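Local coordinates for blue-light-activated histidine kinase 2 (Erythrobacter litoralis HTCC2594, PDB 4R38), which senses blue light through a flavin-binding LOV domain, the part in this chain, and as a histidine kinase transfers phosphate from ATP to histidine, at residues M107-D112 against R118-I123; E46-Y51 against E99-H104. One frame throughout, in Å; residues are numbered along the deposited sequence.

Contact 1. Residues M107-D112 against R118-I123. With RBF (riboflavin), chain E.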
loop_
_atom_site.group_PDB
_atom_site.type_symbol
_atom_site.label_atom_id
_atom_site.label_comp_id
_atom_site.label_asym_id
_atom_site.label_seq_id
_atom_site.Cartn_x
_atom_site.Cartn_y
_atom_site.Cartn_z
ATOM N N MET A 107 7.110 -3.223 0.468
ATOM C CA MET A 107 6.931 -2.433 1.662
ATOM C C MET A 107 7.629 -3.048 2.850
ATOM O O MET A 107 8.143 -4.161 2.795
ATOM C CB MET A 107 5.432 -2.246 1.932
ATOM C CG MET A 107 4.770 -3.502 2.368
ATOM S SD MET A 107 3.049 -3.318 2.852
ATOM C CE MET A 107 2.681 -4.930 3.539
ATOM N N GLY A 108 7.699 -2.265 3.913
ATOM C CA GLY A 108 8.354 -2.684 5.124
ATOM C C GLY A 108 8.424 -1.551 6.128
ATOM O O GLY A 108 7.921 -0.454 5.891
ATOM N N PRO A 109 9.040 -1.829 7.272
ATOM C CA PRO A 109 9.182 -0.827 8.326
ATOM C C PRO A 109 9.900 0.402 7.793
ATOM O O PRO A 109 10.919 0.281 7.084
ATOM C CB PRO A 109 10.059 -1.530 9.363
ATOM C CG PRO A 109 9.850 -2.971 9.120
ATOM C CD PRO A 109 9.665 -3.109 7.642
ATOM N N LEU A 110 9.349 1.568 8.108
ATOM C CA LEU A 110 9.998 2.846 7.815
ATOM C C LEU A 110 11.299 3.006 8.578
ATOM O O LEU A 110 12.245 3.600 8.071
ATOM C CB LEU A 110 9.060 4.003 8.181
ATOM C CG LEU A 110 9.531 5.426 7.884
ATOM C CD1 LEU A 110 9.807 5.614 6.400
ATOM C CD2 LEU A 110 8.473 6.413 8.370
ATOM N N GLU A 111 11.335 2.482 9.800
ATOM C CA GLU A 111 12.414 2.757 10.747
ATOM C C GLU A 111 12.970 1.464 11.312
ATOM O O GLU A 111 12.409 0.896 12.246
ATOM C CB GLU A 111 11.900 3.622 11.899
ATOM C CG GLU A 111 11.527 5.038 11.503
ATOM C CD GLU A 111 10.942 5.821 12.664
ATOM O OE1 GLU A 111 10.150 5.226 13.421
ATOM O OE2 GLU A 111 11.281 7.019 12.825
ATOM N N ASP A 112 14.096 1.035 10.758
ATOM C CA ASP A 112 14.696 -0.255 11.072
ATOM C C ASP A 112 14.840 -0.534 12.571
ATOM O O ASP A 112 14.625 -1.660 13.017
ATOM C CB ASP A 112 16.072 -0.334 10.409
ATOM C CG ASP A 112 16.621 -1.741 10.375
ATOM O OD1 ASP A 112 15.860 -2.666 10.020
ATOM O OD2 ASP A 112 17.815 -1.920 10.706
ATOM N N ARG A 118 6.124 1.435 14.326
ATOM C CA ARG A 118 4.893 2.182 14.169
ATOM C C ARG A 118 4.525 2.464 12.720
ATOM O O ARG A 118 3.366 2.523 12.380
ATOM C CB ARG A 118 5.035 3.502 14.921
ATOM C CG ARG A 118 3.907 4.457 14.693
ATOM C CD ARG A 118 3.928 5.574 15.722
ATOM N NE ARG A 118 2.608 6.154 15.711
ATOM C CZ ARG A 118 1.743 6.127 16.717
ATOM N NH1 ARG A 118 2.081 5.651 17.921
ATOM N NH2 ARG A 118 0.556 6.666 16.523
ATOM N N TYR A 119 5.527 2.693 11.881
ATOM C CA TYR A 119 5.271 3.122 10.519
ATOM C C TYR A 119 5.775 2.122 9.492
ATOM O O TYR A 119 6.837 1.520 9.655
ATOM C CB TYR A 119 5.969 4.458 10.260
ATOM C CG TYR A 119 5.523 5.589 11.172
ATOM C CD1 TYR A 119 4.339 6.292 10.920
ATOM C CD2 TYR A 119 6.259 5.923 12.292
ATOM C CE1 TYR A 119 3.949 7.344 11.760
ATOM C CE2 TYR A 119 5.883 6.955 13.118
ATOM C CZ TYR A 119 4.713 7.648 12.863
ATOM O OH TYR A 119 4.345 8.677 13.714
ATOM N N PHE A 120 5.017 2.010 8.414
ATOM C CA PHE A 120 5.384 1.154 7.294
ATOM C C PHE A 120 5.413 2.058 6.091
ATOM O O PHE A 120 4.568 2.934 5.951
ATOM C CB PHE A 120 4.359 0.041 7.098
ATOM C CG PHE A 120 4.881 -1.344 7.402
ATOM C CD1 PHE A 120 4.867 -2.328 6.431
ATOM C CD2 PHE A 120 5.363 -1.658 8.656
ATOM C CE1 PHE A 120 5.354 -3.589 6.706
ATOM C CE2 PHE A 120 5.857 -2.931 8.928
ATOM C CZ PHE A 120 5.836 -3.885 7.959
ATOM N N VAL A 121 6.386 1.829 5.218
ATOM C CA VAL A 121 6.471 2.528 3.954
ATOM C C VAL A 121 6.380 1.507 2.850
ATOM O O VAL A 121 6.848 0.372 3.005
ATOM C CB VAL A 121 7.818 3.332 3.810
ATOM C CG1 VAL A 121 9.037 2.417 3.885
ATOM C CG2 VAL A 121 7.845 4.138 2.506
ATOM N N GLY A 122 5.745 1.905 1.751
ATOM C CA GLY A 122 5.571 1.050 0.588
ATOM C C GLY A 122 5.743 1.844 -0.702
ATOM O O GLY A 122 5.398 3.029 -0.762
ATOM N N ILE A 123 6.313 1.208 -1.722
ATOM C CA ILE A 123 6.246 1.761 -3.066
ATOM C C ILE A 123 5.426 0.829 -3.928
ATOM O O ILE A 123 5.359 -0.384 -3.670
ATOM C CB ILE A 123 7.629 1.992 -3.707
ATOM C CG1 ILE A 123 8.395 0.676 -3.809
ATOM C CG2 ILE A 123 8.379 3.039 -2.908
ATOM C CD1 ILE A 123 9.683 0.810 -4.584
HETATM N N1 RBF E . -2.420 -3.170 -0.703
HETATM C C2 RBF E . -2.805 -3.018 -1.997
HETATM O O2 RBF E . -3.672 -3.735 -2.460
HETATM N N3 RBF E . -2.203 -2.063 -2.768
HETATM C C4 RBF E . -1.299 -1.194 -2.264
HETATM O O4 RBF E . -0.767 -0.323 -2.991
HETATM C C4A RBF E . -0.927 -1.279 -0.899
HETATM N N5 RBF E . -0.060 -0.416 -0.308
HETATM C C5A RBF E . 0.248 -0.535 0.995
HETATM C C6 RBF E . 1.167 0.342 1.636
HETATM C C7 RBF E . 1.472 0.226 2.991
HETATM C C7M RBF E . 2.491 1.240 3.570
HETATM C C8 RBF E . 0.883 -0.792 3.740
HETATM C C8M RBF E . 1.156 -1.031 5.226
HETATM C C9 RBF E . 0.008 -1.654 3.140
HETATM C C9A RBF E . -0.335 -1.564 1.760
HETATM N N10 RBF E . -1.254 -2.440 1.208
HETATM C C10 RBF E . -1.561 -2.317 -0.140
HETATM C "C1'" RBF E . -1.829 -3.572 1.936
HETATM C "C2'" RBF E . -3.174 -3.354 2.620
HETATM O "O2'" RBF E . -3.181 -2.092 3.151
HETATM C "C3'" RBF E . -3.349 -4.403 3.713
HETATM O "O3'" RBF E . -2.378 -4.222 4.705
HETATM C "C4'" RBF E . -3.211 -5.823 3.168
HETATM O "O4'" RBF E . -4.174 -6.085 2.181
HETATM C "C5'" RBF E . -3.353 -6.847 4.287
HETATM O "O5'" RBF E . -4.609 -6.701 4.926
HETATM O O HOH W 1 8.409 2.959 12.977
HETATM O O HOH W 2 9.230 1.297 11.297
#
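The hairpin of strands 100-109 and 119-128 in the LOV domain's PAS-fold sheet supplies part of the riboflavin pocket around the dimethylbenzene end. G108 and V121 form an antiparallel hydrogen-bonded pair, with G108 N 2.9 Å from V121 O and V121 N 2.8 Å from G108 O. Beyond it, L110 N reaches Y119 O at 3.0 Å in an almost straight bond (173°), although the donor stands above the carbonyl plane. The F120 ring lies with one face over the G108-P109 backbone: G108 CA sits 3.9 Å from the ring centroid in a CH-pi contact. M107 SD meets the same ring at its edge, 4.1 Å from F120 CD1, a Met-aromatic contact. With CG between backbone N and carbonyl carbon (chi1 70°), M107 lays SD over the face of the dimethylbenzene ring, 3.4 Å from riboflavin C8. L110, just past the strand, sets CD1 against V121 CB, on the face away from M107, and CD2 against Y119 CB. Water 1 joins E111 OE1 to Y119 N, water 2 E111 N to Y119 O. Polar bonding thus uses backbone, two waters and the E111 carboxylate, while M107 sulfur, F120 and the F120-G122 backbone meet the flavin's apolar, methyl-bearing end.

Contact 2. Residues E46-Y51 against E99-H104. With RBF (riboflavin), chain E.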
loop_
_atom_site.group_PDB
_atom_site.type_symbol
_atom_site.label_atom_id
_atom_site.label_comp_id
_atom_site.label_asym_id
_atom_site.label_seq_id
_atom_site.Cartn_x
_atom_site.Cartn_y
_atom_site.Cartn_z
ATOM N N GLU A 46 -1.318 9.220 -6.466
ATOM C CA GLU A 46 -2.546 9.797 -7.003
ATOM C C GLU A 46 -2.675 9.518 -8.496
ATOM O O GLU A 46 -3.732 9.142 -8.959
ATOM C CB GLU A 46 -2.588 11.311 -6.778
ATOM C CG GLU A 46 -2.588 11.770 -5.332
ATOM C CD GLU A 46 -2.804 13.271 -5.234
ATOM O OE1 GLU A 46 -2.041 14.032 -5.877
ATOM O OE2 GLU A 46 -3.750 13.703 -4.545
ATOM N N GLN A 47 -1.582 9.687 -9.244
ATOM C CA GLN A 47 -1.645 9.525 -10.691
ATOM C C GLN A 47 -1.848 8.078 -11.104
ATOM O O GLN A 47 -2.586 7.801 -12.047
ATOM C CB GLN A 47 -0.377 10.069 -11.354
ATOM C CG GLN A 47 -0.228 11.576 -11.256
ATOM C CD GLN A 47 1.111 12.068 -11.801
ATOM O OE1 GLN A 47 1.980 11.271 -12.163
ATOM N NE2 GLN A 47 1.279 13.388 -11.858
ATOM N N MET A 48 -1.201 7.154 -10.403
ATOM C CA MET A 48 -1.373 5.727 -10.677
ATOM C C MET A 48 -2.771 5.214 -10.323
ATOM O O MET A 48 -3.375 4.452 -11.084
ATOM C CB MET A 48 -0.341 4.903 -9.909
ATOM C CG MET A 48 -0.499 3.378 -10.090
ATOM S SD MET A 48 0.627 2.448 -9.026
ATOM C CE MET A 48 -0.240 2.625 -7.457
ATOM N N THR A 49 -3.279 5.616 -9.167
ATOM C CA THR A 49 -4.537 5.056 -8.674
ATOM C C THR A 49 -5.778 5.840 -9.078
ATOM O O THR A 49 -6.881 5.291 -9.046
ATOM C CB THR A 49 -4.576 4.961 -7.153
ATOM O OG1 THR A 49 -4.694 6.269 -6.587
ATOM C CG2 THR A 49 -3.371 4.213 -6.613
ATOM N N GLY A 50 -5.622 7.117 -9.417
ATOM C CA GLY A 50 -6.771 7.953 -9.732
ATOM C C GLY A 50 -7.496 8.521 -8.517
ATOM O O GLY A 50 -8.483 9.237 -8.678
ATOM N N TYR A 51 -6.995 8.219 -7.314
ATOM C CA TYR A 51 -7.531 8.762 -6.062
ATOM C C TYR A 51 -6.778 9.999 -5.586
ATOM O O TYR A 51 -5.550 10.021 -5.582
ATOM C CB TYR A 51 -7.448 7.713 -4.951
ATOM C CG TYR A 51 -8.400 6.552 -5.107
ATOM C CD1 TYR A 51 -9.701 6.623 -4.612
ATOM C CD2 TYR A 51 -8.002 5.376 -5.737
ATOM C CE1 TYR A 51 -10.572 5.564 -4.747
ATOM C CE2 TYR A 51 -8.883 4.303 -5.867
ATOM C CZ TYR A 51 -10.155 4.414 -5.378
ATOM O OH TYR A 51 -11.007 3.346 -5.512
ATOM N N GLU A 99 -10.573 0.426 -13.493
ATOM C CA GLU A 99 -9.623 -0.334 -14.297
ATOM C C GLU A 99 -8.725 -1.195 -13.409
ATOM O O GLU A 99 -8.113 -0.714 -12.446
ATOM C CB GLU A 99 -8.770 0.605 -15.154
ATOM C CG GLU A 99 -7.719 -0.114 -15.991
ATOM C CD GLU A 99 -6.999 0.810 -16.973
ATOM O OE1 GLU A 99 -6.568 1.909 -16.562
ATOM O OE2 GLU A 99 -6.873 0.433 -18.163
ATOM N N GLY A 100 -8.655 -2.477 -13.726
ATOM C CA GLY A 100 -7.781 -3.354 -12.980
ATOM C C GLY A 100 -6.357 -3.176 -13.448
ATOM O O GLY A 100 -6.116 -2.822 -14.616
ATOM N N PHE A 101 -5.415 -3.405 -12.537
ATOM C CA PHE A 101 -3.998 -3.416 -12.889
ATOM C C PHE A 101 -3.188 -4.220 -11.893
ATOM O O PHE A 101 -3.598 -4.387 -10.753
ATOM C CB PHE A 101 -3.452 -1.989 -12.975
ATOM C CG PHE A 101 -3.329 -1.279 -11.633
ATOM C CD1 PHE A 101 -2.095 -1.149 -11.014
ATOM C CD2 PHE A 101 -4.451 -0.742 -11.006
ATOM C CE1 PHE A 101 -1.967 -0.495 -9.782
ATOM C CE2 PHE A 101 -4.332 -0.094 -9.786
ATOM C CZ PHE A 101 -3.088 0.042 -9.176
ATOM N N TRP A 102 -2.031 -4.712 -12.326
ATOM C CA TRP A 102 -1.109 -5.405 -11.444
ATOM C C TRP A 102 -0.198 -4.395 -10.728
ATOM O O TRP A 102 0.421 -3.525 -11.342
ATOM C CB TRP A 102 -0.299 -6.457 -12.214
ATOM C CG TRP A 102 -1.130 -7.648 -12.636
ATOM C CD1 TRP A 102 -1.584 -7.933 -13.898
ATOM C CD2 TRP A 102 -1.628 -8.698 -11.789
ATOM N NE1 TRP A 102 -2.319 -9.095 -13.889
ATOM C CE2 TRP A 102 -2.357 -9.588 -12.609
ATOM C CE3 TRP A 102 -1.509 -8.980 -10.424
ATOM C CZ2 TRP A 102 -2.975 -10.731 -12.103
ATOM C CZ3 TRP A 102 -2.125 -10.117 -9.923
ATOM C CH2 TRP A 102 -2.843 -10.981 -10.761
ATOM N N ASN A 103 -0.165 -4.493 -9.408
ATOM C CA ASN A 103 0.594 -3.578 -8.584
ATOM C C ASN A 103 1.691 -4.386 -7.927
ATOM O O ASN A 103 1.418 -5.305 -7.157
ATOM C CB ASN A 103 -0.338 -2.971 -7.534
ATOM C CG ASN A 103 0.343 -1.940 -6.632
ATOM O OD1 ASN A 103 1.591 -1.797 -6.579
ATOM N ND2 ASN A 103 -0.471 -1.196 -5.922
ATOM N N HIS A 104 2.938 -4.073 -8.275
ATOM C CA HIS A 104 4.083 -4.688 -7.629
ATOM C C HIS A 104 4.408 -3.821 -6.437
ATOM O O HIS A 104 4.946 -2.730 -6.569
ATOM C CB HIS A 104 5.272 -4.762 -8.587
ATOM C CG HIS A 104 6.430 -5.552 -8.059
ATOM N ND1 HIS A 104 7.023 -6.572 -8.770
ATOM C CD2 HIS A 104 7.117 -5.452 -6.897
ATOM C CE1 HIS A 104 8.010 -7.087 -8.056
ATOM N NE2 HIS A 104 8.089 -6.423 -6.917
HETATM N N1 RBF E . -2.420 -3.170 -0.703
HETATM C C2 RBF E . -2.805 -3.018 -1.997
HETATM O O2 RBF E . -3.672 -3.735 -2.460
HETATM N N3 RBF E . -2.203 -2.063 -2.768
HETATM C C4 RBF E . -1.299 -1.194 -2.264
HETATM O O4 RBF E . -0.767 -0.323 -2.991
HETATM C C4A RBF E . -0.927 -1.279 -0.899
HETATM N N5 RBF E . -0.060 -0.416 -0.308
HETATM C C5A RBF E . 0.248 -0.535 0.995
HETATM C C6 RBF E . 1.167 0.342 1.636
HETATM C C7 RBF E . 1.472 0.226 2.991
HETATM C C7M RBF E . 2.491 1.240 3.570
HETATM C C8 RBF E . 0.883 -0.792 3.740
HETATM C C8M RBF E . 1.156 -1.031 5.226
HETATM C C9 RBF E . 0.008 -1.654 3.140
HETATM C C9A RBF E . -0.335 -1.564 1.760
HETATM N N10 RBF E . -1.254 -2.440 1.208
HETATM C C10 RBF E . -1.561 -2.317 -0.140
HETATM C "C1'" RBF E . -1.829 -3.572 1.936
HETATM C "C2'" RBF E . -3.174 -3.354 2.620
HETATM O "O2'" RBF E . -3.181 -2.092 3.151
HETATM C "C3'" RBF E . -3.349 -4.403 3.713
HETATM O "O3'" RBF E . -2.378 -4.222 4.705
HETATM C "C4'" RBF E . -3.211 -5.823 3.168
HETATM O "O4'" RBF E . -4.174 -6.085 2.181
HETATM C "C5'" RBF E . -3.353 -6.847 4.287
HETATM O "O5'" RBF E . -4.609 -6.701 4.926
#
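M48 and F101 cross at about a right angle, the thioether of helix 43-49 approaching the phenyl ring of strand 100-109. M48 SD is 4.0 Å from F101 CE1 and touches the ring obliquely in a Met-aromatic contact. M48 leaves the helix with CG anti to the backbone N (chi1 177°), then bends at its last torsion (chi3 77°); this turn carries M48 CE to 4.1 Å from N103 ND2, where the two side chains again cross nearly perpendicularly. One methionine therefore spans F101 and N103, two residues apart on strand 100-109. N103 turns its amide toward the isoalloxazine: N103 ND2 gives riboflavin O4 a weak hydrogen bond of 3.1 Å, bent to 122° at the hydrogen. The same ND2 also donates to N93 OD1, its stronger partner, which is consistent with strand 87-94 fixing the amide's rotation. R95 links both sides, making a cation-pi contact with F101 and a hydrogen bond to M48 O. At the end of the helix, G50 has positive phi, and T49 OG1 accepts from Y51 N at 3.1 Å in an ST turn. No hydrogen bond joins the two segments directly: M48 sets only an apolar methyl beside the buried N103 amide, so helix 43-49 offers ND2 no polar partner to compete with N93 OD1 and, more weakly, the flavin carbonyl.

From the N terminus, the chain passes through strands 25-30 and 38-41 into helix 43-49, where the first half of contact 2 lies. It then runs through two more helices and strand 87-94 before E99-H104 closes that long loop on strand 100-109. The same strand runs on, after two more residues, into M107-D112, and contact 1 closes a short hairpin loop when R118-I123 returns alongside. The contacts are therefore in series, neither nesting nor crossing. Their centres are about 20 Å apart, on opposite sides of the chain's centre. Contact 2 ties helix 43-49 to the sheet, whereas contact 1 pairs neighbouring strands within it; riboflavin touches both, through its O4 side and its dimethylbenzene end.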